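Local structure of putative aldehyde dehydrogenase AldY (Bacillus subtilis, 4DNG) at residues G13-G18 with G186-A191; T23-N28 with Q32-T37; I98-I103 with F153-N158. The protein probably oxidises aldehydes to carboxylates with NAD(+) as the electron acceptor, and may contribute to protecting the cell against stress from ethanol and related compounds. One frame throughout, in Å; residues are numbered along the deposited sequence.

Contact 1: residues G13-G18 with G186-A191; sequences GKWTGG and GGTIIA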
loop_
_atom_site.group_PDB
_atom_site.type_symbol
_atom_site.label_atom_id
_atom_site.label_comp_id
_atom_site.label_asym_id
_atom_site.label_seq_id
_atom_site.Cartn_x
_atom_site.Cartn_y
_atom_site.Cartn_z
ATOM N N GLY A 13 1.613 15.092 26.295
ATOM C CA GLY A 13 1.813 14.686 27.672
ATOM C C GLY A 13 0.863 15.367 28.619
ATOM O O GLY A 13 1.034 15.251 29.833
ATOM N N LYS A 14 -0.136 16.076 28.082
ATOM C CA LYS A 14 -1.094 16.820 28.924
ATOM C C LYS A 14 -2.554 16.576 28.584
ATOM O O LYS A 14 -2.931 16.433 27.408
ATOM C CB LYS A 14 -0.864 18.335 28.835
ATOM C CG LYS A 14 0.571 18.826 28.946
ATOM C CD LYS A 14 1.001 18.928 30.390
ATOM C CE LYS A 14 2.097 19.976 30.529
ATOM N NZ LYS A 14 2.309 20.330 31.956
ATOM N N TRP A 15 -3.380 16.588 29.623
ATOM C CA TRP A 15 -4.835 16.597 29.466
ATOM C C TRP A 15 -5.242 17.979 29.092
ATOM O O TRP A 15 -5.015 18.923 29.831
ATOM C CB TRP A 15 -5.534 16.091 30.735
ATOM C CG TRP A 15 -5.083 14.685 31.015
ATOM C CD1 TRP A 15 -4.055 14.266 31.866
ATOM C CD2 TRP A 15 -5.547 13.469 30.348
ATOM N NE1 TRP A 15 -3.880 12.902 31.788
ATOM C CE2 TRP A 15 -4.758 12.361 30.913
ATOM C CE3 TRP A 15 -6.544 13.186 29.413
ATOM C CZ2 TRP A 15 -4.967 11.046 30.532
ATOM C CZ3 TRP A 15 -6.738 11.853 29.025
ATOM C CH2 TRP A 15 -5.972 10.812 29.576
ATOM N N THR A 16 -5.827 18.086 27.909
ATOM C CA THR A 16 -6.019 19.335 27.208
ATOM C C THR A 16 -7.470 19.397 26.800
ATOM O O THR A 16 -7.931 18.561 25.990
ATOM C CB THR A 16 -5.183 19.305 25.923
ATOM O OG1 THR A 16 -3.802 19.317 26.274
ATOM C CG2 THR A 16 -5.499 20.473 25.001
ATOM N N GLY A 17 -8.185 20.380 27.348
ATOM C CA GLY A 17 -9.559 20.680 26.926
ATOM C C GLY A 17 -9.669 21.050 25.446
ATOM O O GLY A 17 -8.683 21.414 24.802
ATOM N N GLY A 18 -10.880 20.950 24.910
ATOM C CA GLY A 18 -11.169 21.373 23.549
ATOM C C GLY A 18 -11.383 22.870 23.455
ATOM O O GLY A 18 -12.031 23.467 24.306
ATOM N N GLY A 186 -12.061 3.981 23.686
ATOM C CA GLY A 186 -11.294 4.049 22.456
ATOM C C GLY A 186 -10.095 4.997 22.483
ATOM O O GLY A 186 -9.312 5.022 21.535
ATOM N N GLY A 187 -9.930 5.776 23.545
ATOM C CA GLY A 187 -8.830 6.750 23.593
ATOM C C GLY A 187 -8.244 7.064 24.951
ATOM O O GLY A 187 -7.064 6.833 25.195
ATOM N N THR A 188 -9.059 7.592 25.851
ATOM C CA THR A 188 -8.485 8.198 27.067
ATOM C C THR A 188 -7.850 7.188 28.030
ATOM O O THR A 188 -6.794 7.465 28.618
ATOM C CB THR A 188 -9.487 9.093 27.823
ATOM O OG1 THR A 188 -10.681 8.351 28.100
ATOM C CG2 THR A 188 -9.834 10.316 26.993
ATOM N N ILE A 189 -8.491 6.027 28.180
ATOM C CA ILE A 189 -7.974 4.966 29.037
ATOM C C ILE A 189 -6.606 4.517 28.519
ATOM O O ILE A 189 -5.660 4.328 29.305
ATOM C CB ILE A 189 -8.949 3.774 29.133
ATOM C CG1 ILE A 189 -10.157 4.149 29.969
ATOM C CG2 ILE A 189 -8.280 2.558 29.761
ATOM C CD1 ILE A 189 -11.290 3.153 29.829
ATOM N N ILE A 190 -6.505 4.385 27.197
ATOM C CA ILE A 190 -5.266 3.993 26.545
ATOM C C ILE A 190 -4.200 5.059 26.815
ATOM O O ILE A 190 -3.081 4.730 27.226
ATOM C CB ILE A 190 -5.465 3.760 25.036
ATOM C CG1 ILE A 190 -6.051 2.380 24.811
ATOM C CG2 ILE A 190 -4.137 3.850 24.297
ATOM C CD1 ILE A 190 -6.734 2.206 23.470
ATOM N N ALA A 191 -4.555 6.328 26.612
ATOM C CA ALA A 191 -3.640 7.435 26.964
ATOM C C ALA A 191 -3.210 7.378 28.429
ATOM O O ALA A 191 -2.022 7.527 28.752
ATOM C CB ALA A 191 -4.253 8.782 26.640
#

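Contact 2: residues T23-N28 with Q32-T37; sequences TEDILN and QSVITT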
loop_
_atom_site.group_PDB
_atom_site.type_symbol
_atom_site.label_atom_id
_atom_site.label_comp_id
_atom_site.label_asym_id
_atom_site.label_seq_id
_atom_site.Cartn_x
_atom_site.Cartn_y
_atom_site.Cartn_z
ATOM N N THR A 23 -19.405 20.973 22.872
ATOM C CA THR A 23 -19.217 19.821 23.738
ATOM C C THR A 23 -20.204 18.730 23.371
ATOM O O THR A 23 -21.213 18.986 22.719
ATOM C CB THR A 23 -19.457 20.155 25.205
ATOM O OG1 THR A 23 -20.847 20.395 25.380
ATOM C CG2 THR A 23 -18.673 21.394 25.642
ATOM N N GLU A 24 -19.898 17.508 23.793
ATOM C CA GLU A 24 -20.775 16.389 23.576
ATOM C C GLU A 24 -20.839 15.527 24.808
ATOM O O GLU A 24 -19.813 15.198 25.411
ATOM C CB GLU A 24 -20.273 15.544 22.421
ATOM C CG GLU A 24 -21.144 14.327 22.178
ATOM C CD GLU A 24 -21.279 13.988 20.716
ATOM O OE1 GLU A 24 -20.803 14.776 19.868
ATOM O OE2 GLU A 24 -21.877 12.934 20.412
ATOM N N ASP A 25 -22.058 15.154 25.170
ATOM C CA ASP A 25 -22.270 14.221 26.243
ATOM C C ASP A 25 -22.016 12.798 25.757
ATOM O O ASP A 25 -22.612 12.347 24.751
ATOM C CB ASP A 25 -23.693 14.378 26.769
ATOM C CG ASP A 25 -23.929 15.731 27.405
ATOM O OD1 ASP A 25 -22.945 16.482 27.621
ATOM O OD2 ASP A 25 -25.102 16.051 27.685
ATOM N N ILE A 26 -21.114 12.097 26.441
ATOM C CA ILE A 26 -20.909 10.681 26.148
ATOM C C ILE A 26 -21.927 9.917 26.970
ATOM O O ILE A 26 -22.008 10.085 28.190
ATOM C CB ILE A 26 -19.475 10.202 26.433
ATOM C CG1 ILE A 26 -18.482 11.109 25.689
ATOM C CG2 ILE A 26 -19.331 8.730 26.057
ATOM C CD1 ILE A 26 -17.032 10.720 25.817
ATOM N N LEU A 27 -22.711 9.091 26.285
ATOM C CA LEU A 27 -23.878 8.469 26.886
ATOM C C LEU A 27 -23.728 6.963 27.078
ATOM O O LEU A 27 -23.048 6.292 26.307
ATOM C CB LEU A 27 -25.125 8.779 26.045
ATOM C CG LEU A 27 -25.506 10.243 25.729
ATOM C CD1 LEU A 27 -26.855 10.312 25.017
ATOM C CD2 LEU A 27 -25.531 11.140 26.960
ATOM N N ASN A 28 -24.423 6.443 28.069
ATOM C CA ASN A 28 -24.641 5.033 28.165
ATOM C C ASN A 28 -25.793 4.767 27.241
ATOM O O ASN A 28 -26.804 5.426 27.310
ATOM C CB ASN A 28 -24.989 4.650 29.587
ATOM C CG ASN A 28 -25.242 3.180 29.746
ATOM O OD1 ASN A 28 -25.705 2.533 28.837
ATOM N ND2 ASN A 28 -24.936 2.651 30.904
ATOM N N GLN A 32 -29.280 6.254 28.089
ATOM C CA GLN A 32 -29.054 7.609 27.610
ATOM C C GLN A 32 -28.493 8.520 28.680
ATOM O O GLN A 32 -28.393 9.709 28.490
ATOM C CB GLN A 32 -30.348 8.201 27.106
ATOM C CG GLN A 32 -30.392 8.404 25.615
ATOM C CD GLN A 32 -30.760 7.142 24.893
ATOM O OE1 GLN A 32 -29.940 6.557 24.203
ATOM N NE2 GLN A 32 -31.997 6.709 25.050
ATOM N N SER A 33 -28.151 7.948 29.812
ATOM C CA SER A 33 -27.535 8.687 30.927
ATOM C C SER A 33 -26.141 9.176 30.557
ATOM O O SER A 33 -25.431 8.537 29.775
ATOM C CB SER A 33 -27.444 7.826 32.182
ATOM O OG SER A 33 -26.528 6.765 31.977
ATOM N N VAL A 34 -25.760 10.310 31.130
ATOM C CA VAL A 34 -24.530 10.987 30.774
ATOM C C VAL A 34 -23.391 10.395 31.600
ATOM O O VAL A 34 -23.407 10.452 32.847
ATOM C CB VAL A 34 -24.666 12.507 31.059
ATOM C CG1 VAL A 34 -23.313 13.224 30.976
ATOM C CG2 VAL A 34 -25.716 13.141 30.142
ATOM N N ILE A 35 -22.402 9.834 30.909
ATOM C CA ILE A 35 -21.204 9.314 31.568
ATOM C C ILE A 35 -20.229 10.455 31.896
ATOM O O ILE A 35 -19.798 10.579 33.038
ATOM C CB ILE A 35 -20.540 8.210 30.713
ATOM C CG1 ILE A 35 -21.502 7.013 30.568
ATOM C CG2 ILE A 35 -19.165 7.823 31.283
ATOM C CD1 ILE A 35 -21.102 6.013 29.502
ATOM N N THR A 36 -19.856 11.233 30.874
ATOM C CA THR A 36 -19.249 12.566 31.000
ATOM C C THR A 36 -19.670 13.461 29.857
ATOM O O THR A 36 -20.391 13.061 28.930
ATOM C CB THR A 36 -17.730 12.597 30.786
ATOM O OG1 THR A 36 -17.326 11.543 29.893
ATOM C CG2 THR A 36 -17.008 12.550 32.054
ATOM N N THR A 37 -19.116 14.659 29.913
ATOM C CA THR A 37 -19.220 15.654 28.866
ATOM C C THR A 37 -17.801 15.978 28.382
ATOM O O THR A 37 -16.886 16.214 29.173
ATOM C CB THR A 37 -19.939 16.901 29.415
ATOM O OG1 THR A 37 -21.308 16.553 29.642
ATOM C CG2 THR A 37 -19.860 18.075 28.440
#

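Contact 3: residues I98-I103 with F153-N158; sequences IIKSTI and FNFPMN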
loop_
_atom_site.group_PDB
_atom_site.type_symbol
_atom_site.label_atom_id
_atom_site.label_comp_id
_atom_site.label_asym_id
_atom_site.label_seq_id
_atom_site.Cartn_x
_atom_site.Cartn_y
_atom_site.Cartn_z
ATOM N N ILE A 98 -20.745 -7.255 29.361
ATOM C CA ILE A 98 -19.567 -7.549 30.194
ATOM C C ILE A 98 -18.726 -8.669 29.574
ATOM O O ILE A 98 -17.497 -8.620 29.584
ATOM C CB ILE A 98 -19.911 -7.884 31.672
ATOM C CG1 ILE A 98 -19.716 -6.663 32.569
ATOM C CG2 ILE A 98 -18.909 -8.884 32.244
ATOM C CD1 ILE A 98 -20.747 -5.579 32.434
ATOM N N ILE A 99 -19.396 -9.673 29.021
ATOM C CA ILE A 99 -18.708 -10.739 28.298
ATOM C C ILE A 99 -17.936 -10.200 27.095
ATOM O O ILE A 99 -16.743 -10.453 26.970
ATOM C CB ILE A 99 -19.670 -11.864 27.853
ATOM C CG1 ILE A 99 -20.302 -12.552 29.077
ATOM C CG2 ILE A 99 -18.938 -12.886 26.993
ATOM C CD1 ILE A 99 -21.497 -11.830 29.689
ATOM N N LYS A 100 -18.615 -9.462 26.217
ATOM C CA LYS A 100 -17.966 -8.883 25.043
ATOM C C LYS A 100 -16.811 -7.978 25.498
ATOM O O LYS A 100 -15.733 -7.988 24.907
ATOM C CB LYS A 100 -18.962 -8.084 24.187
ATOM C CG LYS A 100 -18.398 -7.701 22.828
ATOM C CD LYS A 100 -18.752 -6.296 22.363
ATOM C CE LYS A 100 -19.870 -6.293 21.327
ATOM N NZ LYS A 100 -19.585 -5.366 20.186
ATOM N N SER A 101 -17.041 -7.231 26.576
ATOM C CA SER A 101 -16.060 -6.267 27.058
ATOM C C SER A 101 -14.820 -6.935 27.632
ATOM O O SER A 101 -13.700 -6.434 27.453
ATOM C CB SER A 101 -16.684 -5.353 28.099
ATOM O OG SER A 101 -17.770 -4.632 27.545
ATOM N N THR A 102 -15.023 -8.063 28.312
ATOM C CA THR A 102 -13.915 -8.804 28.889
ATOM C C THR A 102 -13.012 -9.318 27.787
ATOM O O THR A 102 -11.783 -9.231 27.880
ATOM C CB THR A 102 -14.421 -9.958 29.748
ATOM O OG1 THR A 102 -15.214 -9.419 30.812
ATOM C CG2 THR A 102 -13.241 -10.773 30.335
ATOM N N ILE A 103 -13.636 -9.823 26.725
ATOM C CA ILE A 103 -12.912 -10.368 25.577
ATOM C C ILE A 103 -12.098 -9.251 24.926
ATOM O O ILE A 103 -10.919 -9.434 24.582
ATOM C CB ILE A 103 -13.885 -11.045 24.590
ATOM C CG1 ILE A 103 -14.323 -12.408 25.148
ATOM C CG2 ILE A 103 -13.243 -11.229 23.229
ATOM C CD1 ILE A 103 -15.514 -13.031 24.448
ATOM N N PHE A 153 -16.867 3.072 16.702
ATOM C CA PHE A 153 -17.612 2.869 17.950
ATOM C C PHE A 153 -17.786 1.428 18.389
ATOM O O PHE A 153 -18.282 1.197 19.483
ATOM C CB PHE A 153 -19.010 3.451 17.807
ATOM C CG PHE A 153 -19.874 2.741 16.795
ATOM C CD1 PHE A 153 -20.509 1.527 17.112
ATOM C CD2 PHE A 153 -20.082 3.294 15.530
ATOM C CE1 PHE A 153 -21.311 0.871 16.184
ATOM C CE2 PHE A 153 -20.886 2.645 14.593
ATOM C CZ PHE A 153 -21.500 1.433 14.922
ATOM N N ASN A 154 -17.484 0.466 17.516
ATOM C CA ASN A 154 -17.598 -0.939 17.888
ATOM C C ASN A 154 -16.209 -1.463 18.066
ATOM O O ASN A 154 -15.353 -1.222 17.226
ATOM C CB ASN A 154 -18.368 -1.762 16.845
ATOM C CG ASN A 154 -17.855 -1.555 15.422
ATOM O OD1 ASN A 154 -16.671 -1.739 15.133
ATOM N ND2 ASN A 154 -18.763 -1.185 14.519
ATOM N N PHE A 155 -15.970 -2.149 19.175
ATOM C CA PHE A 155 -14.618 -2.614 19.522
ATOM C C PHE A 155 -13.584 -1.502 19.531
ATOM O O PHE A 155 -12.465 -1.685 19.036
ATOM C CB PHE A 155 -14.168 -3.786 18.631
ATOM C CG PHE A 155 -15.115 -4.958 18.648
ATOM C CD1 PHE A 155 -15.190 -5.795 19.771
ATOM C CD2 PHE A 155 -15.939 -5.223 17.547
ATOM C CE1 PHE A 155 -16.064 -6.870 19.792
ATOM C CE2 PHE A 155 -16.814 -6.297 17.562
ATOM C CZ PHE A 155 -16.874 -7.121 18.687
ATOM N N PRO A 156 -13.931 -0.353 20.136
ATOM C CA PRO A 156 -13.041 0.827 20.133
ATOM C C PRO A 156 -11.640 0.565 20.701
ATOM O O PRO A 156 -10.662 1.017 20.125
ATOM C CB PRO A 156 -13.783 1.818 21.049
ATOM C CG PRO A 156 -14.655 0.949 21.911
ATOM C CD PRO A 156 -15.136 -0.103 20.947
ATOM N N MET A 157 -11.535 -0.147 21.821
ATOM C CA MET A 157 -10.257 -0.260 22.512
ATOM C C MET A 157 -9.311 -1.231 21.799
ATOM O O MET A 157 -8.124 -0.942 21.575
ATOM C CB MET A 157 -10.459 -0.679 23.962
ATOM C CG MET A 157 -9.132 -0.905 24.661
ATOM S SD MET A 157 -9.208 -1.213 26.423
ATOM C CE MET A 157 -9.863 0.330 27.064
ATOM N N ASN A 158 -9.857 -2.381 21.437
ATOM C CA ASN A 158 -9.120 -3.376 20.705
ATOM C C ASN A 158 -8.537 -2.795 19.405
ATOM O O ASN A 158 -7.328 -2.908 19.160
ATOM C CB ASN A 158 -10.056 -4.560 20.453
ATOM C CG ASN A 158 -9.483 -5.577 19.507
ATOM O OD1 ASN A 158 -8.448 -6.179 19.779
ATOM N ND2 ASN A 158 -10.167 -5.792 18.389
#

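Contact 1: residues G13-G18 with G186-A191
The indole of Trp-15 reaches helix 183-196 with the far end of its six-membered ring, CZ3 and CH2, touching Thr-188 and Ala-191, one helical turn apart. Carbonyl oxygen Thr-188 O lies at the ring edge, in the indole plane, 3.6 Å from Trp-15 CH2. Beside it the methyl Ala-191 CB packs on the same ring carbon, Trp-15 CH2, at 4.0 Å, coming in obliquely. On the other ring carbon sits the threonine methyl, with Thr-188 CG2 4.0 Å from Trp-15 CZ3. Trp-15 CG is anti to its own carbonyl carbon (chi1 -60°), a setting that swings the indole off strand 14-16 to span the 9.5 Å between Trp-15 CA and Thr-188 CA. The strand pairs with strand 9-11 in a small N-terminal antiparallel hairpin, and the contact lays that hairpin against a helix flanking the sheet of the NAD-binding domain. Phe-10 of the partner strand meets the indole edge to face and also touches Ala-191. At the opposite end of the indole, Trp-15 NE1 is hydrogen-bonded to Glu-195 OE1 of the same helix. Of the Thr-188 side chain, the methyl end faces the indole, while OG1 is hydrogen-bonded to Leu-6 O.

Contact 2: residues T23-N28 with Q32-T37
A beta hairpin, strand 23-27 antiparallel to strand 34-39, brings these two segments together close to its turn. Asp-25 and Thr-37 form a non-hydrogen-bonded pair whose side chains lie side by side on one face, and there Thr-37 OG1 donates to Asp-25 OD1 at 2.6 Å, meeting the carboxylate from above its plane. Asp-25 CG lies anti to the carbonyl carbon (chi1 -65°), which brings the carboxylate alongside Thr-37. The same face carries Leu-27 and Val-34, joined methyl to methyl between Leu-27 CD2 and Val-34 CG2 at 3.8 Å; Val-34 CG2 also lies beside the second carboxylate oxygen, Asp-25 OD2. Ile-26 bonds to two successive residues: its N donates to Thr-36 O at 2.8 Å. Its carbonyl, Ile-26 O, accepts Ile-35 N at 2.8 Å, because a corner in the second strand at Ile-35 interrupts the regular pairing. Beyond the corner Asn-28 N reaches Ser-33 O at 2.9 Å. Nearest the turn, Gln-32 N reaches Asn-28 O at 2.7 Å through a more bent bond (137° at the hydrogen). Ile-35 CD1 lies against the backbone of Leu-27 and Asn-28, 3.6 Å from Asn-28 N. Ile-35 also touches Met-89 and Arg-92 of helix 83-94. An alanine in place of Asp-25 would probably leave the Thr-37 hydroxyl without its acceptor and the threonine freer to turn. Four backbone hydrogen bonds join the segments, and the carboxylate–hydroxyl bond adds a side-chain link that is probably partly open to solvent.

Contact 3: residues I98-I103 with F153-N158
Lys-100 starts out with CG anti to the backbone N (chi1 -169°) and then bends at each later torsion, which lays the chain over the ring of Phe-155. Phe-155 has CG anti to its carbonyl carbon (chi1 -56°), which brings the end of the ring close to helix 98-118. The two side chains cross at about a right angle and make a cation-pi contact: Lys-100 NZ stands over one ring face, 4.0 Å from the centroid of the Phe-155 ring and 26° off the ring normal. The ammonium is displaced toward the rim, so its nearest carbon is Phe-155 CZ, 3.6 Å from Lys-100 NZ. The aliphatic part passes over the same face near its rim, with Lys-100 CD 3.8 Å from Phe-155 CE1 and Lys-100 CG 3.9 Å from that same carbon, Phe-155 CE1. Both residues are buried, and the pi cloud is likely to offset part of the cost of placing a positive charge there. Phe-155 occupies the N-cap position of helix 156-169. The Phe-155 side chain is about 8 Å from that of Glu-253, a predicted active-site residue, so the pair lies near the probable catalytic region. One turn on from Lys-100, Glu-104 of helix 98-118 accepts Met-157 N and Asn-158 N through OE2, tying the start of helix 156-169 to the same neighbour. Pro-156 touches Thr-94 of helix 83-94 and Ser-185 of helix 183-196, while Phe-383 and Gln-283, from loops, also pack on Phe-155.

How the contacts relate
Along the chain, strand 14-16 of contact 1 comes first, followed by the whole hairpin of contact 2, then both segments of contact 3, and last helix 183-196, which completes contact 1. The centres of contacts 1 and 2 are about 16 Å apart, those of 2 and 3 about 18 Å, and those of 1 and 3 about 19 Å. Only contacts 1 and 3 touch: Ile-189 CG2 lies 3.8 Å from Met-157 CE. Ile-35 and Thr-36 of contact 2 touch Ile-184 of helix 183-196. Both hairpins thus lie against helix 183-196, which packs on helix 156-169 of contact 3; contact 3 is nearer the centre of the chain and near the predicted active site.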